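Local structure of aquaporin AqpM (Methanothermobacter marburgensis str. Marburg, 2F2B) at residues Ile124-Ala127 with Gly131-Ala134; Gly114-Leu119 with Met211-Thr216. The protein forms a membrane channel that lets water pass in both directions under osmotic drive and also transiently raises the initial glycerol flux. One frame throughout, in Å; residues are numbered along the deposited sequence.

Contact 1: residues Ile124-Ala127 with Gly131-Ala134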
loop_
_atom_site.group_PDB
_atom_site.type_symbol
_atom_site.label_atom_id
_atom_site.label_comp_id
_atom_site.label_asym_id
_atom_site.label_seq_id
_atom_site.Cartn_x
_atom_site.Cartn_y
_atom_site.Cartn_z
ATOM N N ILE A 124 8.163 -28.360 5.928
ATOM C CA ILE A 124 6.995 -29.151 5.554
ATOM C C ILE A 124 5.660 -28.524 5.959
ATOM O O ILE A 124 4.645 -28.729 5.289
ATOM C CB ILE A 124 7.085 -30.581 6.148
ATOM C CG1 ILE A 124 5.997 -31.466 5.533
ATOM C CG2 ILE A 124 6.943 -30.531 7.660
ATOM C CD1 ILE A 124 6.149 -31.666 4.032
ATOM N N GLY A 125 5.661 -27.752 7.042
ATOM C CA GLY A 125 4.438 -27.109 7.496
ATOM C C GLY A 125 3.818 -26.173 6.469
ATOM O O GLY A 125 2.613 -25.907 6.503
ATOM N N ALA A 126 4.632 -25.669 5.548
ATOM C CA ALA A 126 4.128 -24.766 4.517
ATOM C C ALA A 126 3.099 -25.492 3.657
ATOM O O ALA A 126 2.219 -24.871 3.063
ATOM C CB ALA A 126 5.276 -24.268 3.651
ATOM N N ALA A 127 3.214 -26.817 3.597
ATOM C CA ALA A 127 2.296 -27.627 2.812
ATOM C C ALA A 127 1.221 -28.285 3.675
ATOM O O ALA A 127 0.037 -28.220 3.351
ATOM C CB ALA A 127 3.073 -28.693 2.036
ATOM N N GLY A 131 -0.803 -25.441 3.006
ATOM C CA GLY A 131 -1.259 -25.898 1.704
ATOM C C GLY A 131 -0.531 -25.233 0.550
ATOM O O GLY A 131 -1.035 -25.197 -0.576
ATOM N N LEU A 132 0.657 -24.709 0.839
ATOM C CA LEU A 132 1.490 -24.021 -0.144
ATOM C C LEU A 132 0.707 -22.958 -0.909
ATOM O O LEU A 132 1.010 -22.659 -2.064
ATOM C CB LEU A 132 2.120 -25.032 -1.111
ATOM C CG LEU A 132 3.234 -25.896 -0.493
ATOM C CD1 LEU A 132 3.700 -26.955 -1.488
ATOM C CD2 LEU A 132 4.401 -25.001 -0.088
ATOM N N GLY A 133 -0.292 -22.387 -0.245
ATOM C CA GLY A 133 -1.110 -21.357 -0.862
ATOM C C GLY A 133 -1.898 -21.814 -2.077
ATOM O O GLY A 133 -2.154 -21.021 -2.984
ATOM N N ALA A 134 -2.293 -23.084 -2.108
ATOM C CA ALA A 134 -3.062 -23.603 -3.236
ATOM C C ALA A 134 -4.456 -22.974 -3.266
ATOM O O ALA A 134 -5.083 -22.775 -2.226
ATOM C CB ALA A 134 -3.178 -25.126 -3.140
#
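The backbone N-H of Leu132 reaches back six residues to the carbonyl of Ala126 in a well-formed bond: N of Leu132 to O of Ala126 is 2.7 Å, with 156° at the hydrogen. Gly131 N also comes near Ala126 O, but its hydrogen is poorly aimed there. It makes a weak bond instead to Ala127 O, at 2.9 Å from Gly131 N, and the same Ala127 O meets Gly131 CA at 3.1 Å in a C-H...O contact. Inside the helical turn, Ala127 N is satisfied by Ile124 O, which Thr128 OG1 also approaches in a weak bond. Gly131, Leu132 and Gly133 all have positive phi and psi, making a turn of left-handed helix closed by Ala134 N on Gly131 O (2.9 Å). Leu132 is the one of the three with a side chain; its CG stands beside the backbone N (chi1 -72°), which lays the chain across the two alanines. There CD2 lies 3.9 Å from Ala126 CB, while CG is 3.8 Å from Ala127 CB. Gly133 O accepts a hydrogen bond from Arg202, the arginine directly after the second NPA motif, which in aquaporins commonly lines the selectivity filter. The carbonyls of Ala126 and Ala127 thus meet N-H groups of the left-handed turn, the second only weakly, and apolar packing adds to this backbone bonding, consistent with a defined start to the loop, predicted to be extracellular, in which the Gly133 carbonyl may help to position Arg202.

Contact 2: residues Gly114-Leu119 with Met211-Thr216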
loop_
_atom_site.group_PDB
_atom_site.type_symbol
_atom_site.label_atom_id
_atom_site.label_comp_id
_atom_site.label_asym_id
_atom_site.label_seq_id
_atom_site.Cartn_x
_atom_site.Cartn_y
_atom_site.Cartn_z
ATOM N N GLY A 114 8.987 -22.947 -8.145
ATOM C CA GLY A 114 8.840 -21.899 -7.147
ATOM C C GLY A 114 8.208 -22.435 -5.876
ATOM O O GLY A 114 8.650 -22.129 -4.763
ATOM N N SER A 115 7.168 -23.245 -6.043
ATOM C CA SER A 115 6.465 -23.839 -4.910
ATOM C C SER A 115 7.389 -24.810 -4.172
ATOM O O SER A 115 7.428 -24.835 -2.946
ATOM C CB SER A 115 5.216 -24.579 -5.404
ATOM O OG SER A 115 4.465 -25.093 -4.319
ATOM N N PHE A 116 8.135 -25.605 -4.932
ATOM C CA PHE A 116 9.057 -26.576 -4.348
ATOM C C PHE A 116 10.154 -25.914 -3.519
ATOM O O PHE A 116 10.441 -26.335 -2.397
ATOM C CB PHE A 116 9.705 -27.415 -5.448
ATOM C CG PHE A 116 10.738 -28.377 -4.939
ATOM C CD1 PHE A 116 10.366 -29.478 -4.172
ATOM C CD2 PHE A 116 12.087 -28.166 -5.204
ATOM C CE1 PHE A 116 11.327 -30.359 -3.675
ATOM C CE2 PHE A 116 13.056 -29.040 -4.712
ATOM C CZ PHE A 116 12.674 -30.137 -3.946
ATOM N N ILE A 117 10.774 -24.880 -4.077
ATOM C CA ILE A 117 11.842 -24.187 -3.372
ATOM C C ILE A 117 11.303 -23.461 -2.142
ATOM O O ILE A 117 11.986 -23.378 -1.124
ATOM C CB ILE A 117 12.584 -23.206 -4.313
ATOM C CG1 ILE A 117 13.314 -24.000 -5.407
ATOM C CG2 ILE A 117 13.591 -22.368 -3.524
ATOM C CD1 ILE A 117 14.388 -24.960 -4.876
ATOM N N PHE A 118 10.080 -22.945 -2.219
ATOM C CA PHE A 118 9.519 -22.279 -1.050
ATOM C C PHE A 118 9.332 -23.316 0.058
ATOM O O PHE A 118 9.608 -23.055 1.230
ATOM C CB PHE A 118 8.168 -21.638 -1.352
ATOM C CG PHE A 118 7.587 -20.924 -0.172
ATOM C CD1 PHE A 118 8.069 -19.673 0.201
ATOM C CD2 PHE A 118 6.633 -21.542 0.627
ATOM C CE1 PHE A 118 7.612 -19.049 1.364
ATOM C CE2 PHE A 118 6.171 -20.927 1.790
ATOM C CZ PHE A 118 6.665 -19.680 2.158
ATOM N N LEU A 119 8.856 -24.495 -0.322
ATOM C CA LEU A 119 8.640 -25.569 0.639
ATOM C C LEU A 119 9.949 -25.900 1.358
ATOM O O LEU A 119 9.956 -26.173 2.559
ATOM C CB LEU A 119 8.108 -26.808 -0.083
ATOM C CG LEU A 119 7.899 -28.076 0.745
ATOM C CD1 LEU A 119 6.841 -27.848 1.815
ATOM C CD2 LEU A 119 7.482 -29.197 -0.191
ATOM N N MET A 211 0.310 -32.334 -3.644
ATOM C CA MET A 211 0.051 -33.743 -3.898
ATOM C C MET A 211 1.245 -34.594 -3.479
ATOM O O MET A 211 1.091 -35.602 -2.789
ATOM C CB MET A 211 -0.238 -33.958 -5.385
ATOM C CG MET A 211 -0.221 -35.414 -5.821
ATOM S SD MET A 211 -0.517 -35.593 -7.589
ATOM C CE MET A 211 1.097 -35.217 -8.250
ATOM N N ILE A 212 2.433 -34.171 -3.892
ATOM C CA ILE A 212 3.666 -34.894 -3.595
ATOM C C ILE A 212 4.134 -34.834 -2.145
ATOM O O ILE A 212 4.613 -35.834 -1.606
ATOM C CB ILE A 212 4.823 -34.382 -4.483
ATOM C CG1 ILE A 212 4.467 -34.564 -5.959
ATOM C CG2 ILE A 212 6.112 -35.126 -4.147
ATOM C CD1 ILE A 212 5.463 -33.928 -6.911
ATOM N N PHE A 213 3.990 -33.674 -1.510
ATOM C CA PHE A 213 4.460 -33.502 -0.139
ATOM C C PHE A 213 3.408 -33.383 0.960
ATOM O O PHE A 213 3.724 -33.548 2.138
ATOM C CB PHE A 213 5.400 -32.295 -0.087
ATOM C CG PHE A 213 6.582 -32.416 -1.007
ATOM C CD1 PHE A 213 7.625 -33.288 -0.709
ATOM C CD2 PHE A 213 6.636 -31.689 -2.191
ATOM C CE1 PHE A 213 8.707 -33.434 -1.578
ATOM C CE2 PHE A 213 7.709 -31.826 -3.066
ATOM C CZ PHE A 213 8.748 -32.701 -2.760
ATOM N N ALA A 214 2.164 -33.096 0.596
ATOM C CA ALA A 214 1.112 -32.973 1.600
ATOM C C ALA A 214 0.061 -34.065 1.441
ATOM O O ALA A 214 -0.845 -34.188 2.266
ATOM C CB ALA A 214 0.455 -31.600 1.509
ATOM N N GLY A 215 0.185 -34.858 0.382
ATOM C CA GLY A 215 -0.775 -35.920 0.144
ATOM C C GLY A 215 -2.160 -35.360 -0.124
ATOM O O GLY A 215 -3.165 -36.062 0.009
ATOM N N THR A 216 -2.212 -34.086 -0.502
ATOM C CA THR A 216 -3.478 -33.425 -0.789
ATOM C C THR A 216 -3.744 -33.450 -2.290
ATOM O O THR A 216 -2.905 -33.029 -3.087
ATOM C CB THR A 216 -3.465 -31.960 -0.304
ATOM O OG1 THR A 216 -3.056 -31.917 1.070
ATOM C CG2 THR A 216 -4.851 -31.347 -0.429
#
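The ring of Phe213 touches two side chains of helix 100-122, Phe116 and Leu119, about one turn apart. Against Phe116 the rings are inclined by 33° with centroids 5.8 Å apart, so the two rings meet at a slant. Phe213 meets the edge of the Phe116 ring: CZ sits 3.6 Å from Phe116 CE1, and Phe213 CE2 lies in the plane of the Phe116 ring, 3.7 Å from CD1. Phe116 swings its ring out with CG anti to the backbone N (chi1 176°), which carries the CD1-CE1 side to the neighbouring helix. These segments belong to the two parts of an aquaporin that meet near the extracellular surface: helix 100-122 spans the membrane, whereas helix 200-214 is the half-helix that runs outward from the second NPA motif, and Phe213 lies in its last turn. The Phe213 CB points at the transmembrane helix, with CG beside the backbone N (chi1 -58°), which brings the CD2-CE2 side of the ring against Leu119 and Phe116. Leu119 comes in across the ring's root with a single branch: CD2 is 3.3 Å from Phe213 CD2 and 3.4 Å from Phe213 CG, a tight approach. One face of the Phe213 ring is overlaid by Ile212 CG2, which stands 3.7 Å above the plane over the ring centre. The backbones remain well separated, with Leu119 CA and Phe213 CA 9.0 Å apart, and the side chains bridge the gap without any hydrogen bond between the segments. Elsewhere on helix 100-122, Ile117 packs on Leu148 of a second subunit, and Phe118 on Thr189 of that subunit, while Phe118 also makes an edge-to-face pair with Phe20 of its own chain.

In the fold
The two contacts have centres about 7 Å apart, and residues 124-134 fall within the stretch of chain that contact 2 brings together. Leu119 joins them through its two branches: CD2 serves contact 2, while CD1 lies 3.9 Å from Ala127 CB of contact 1. Leu132 CD1 packs 3.5 Å from Ser115 OG, and Ile124 CD1 is 3.6 Å from Phe213 O. The short helix 125-128 and the turn after it therefore fit against both helix 100-122 and half-helix 200-214. From contact 1, Gly133 O reaches Arg202, near the start of that half-helix, whereas contact 2 lies at its far end.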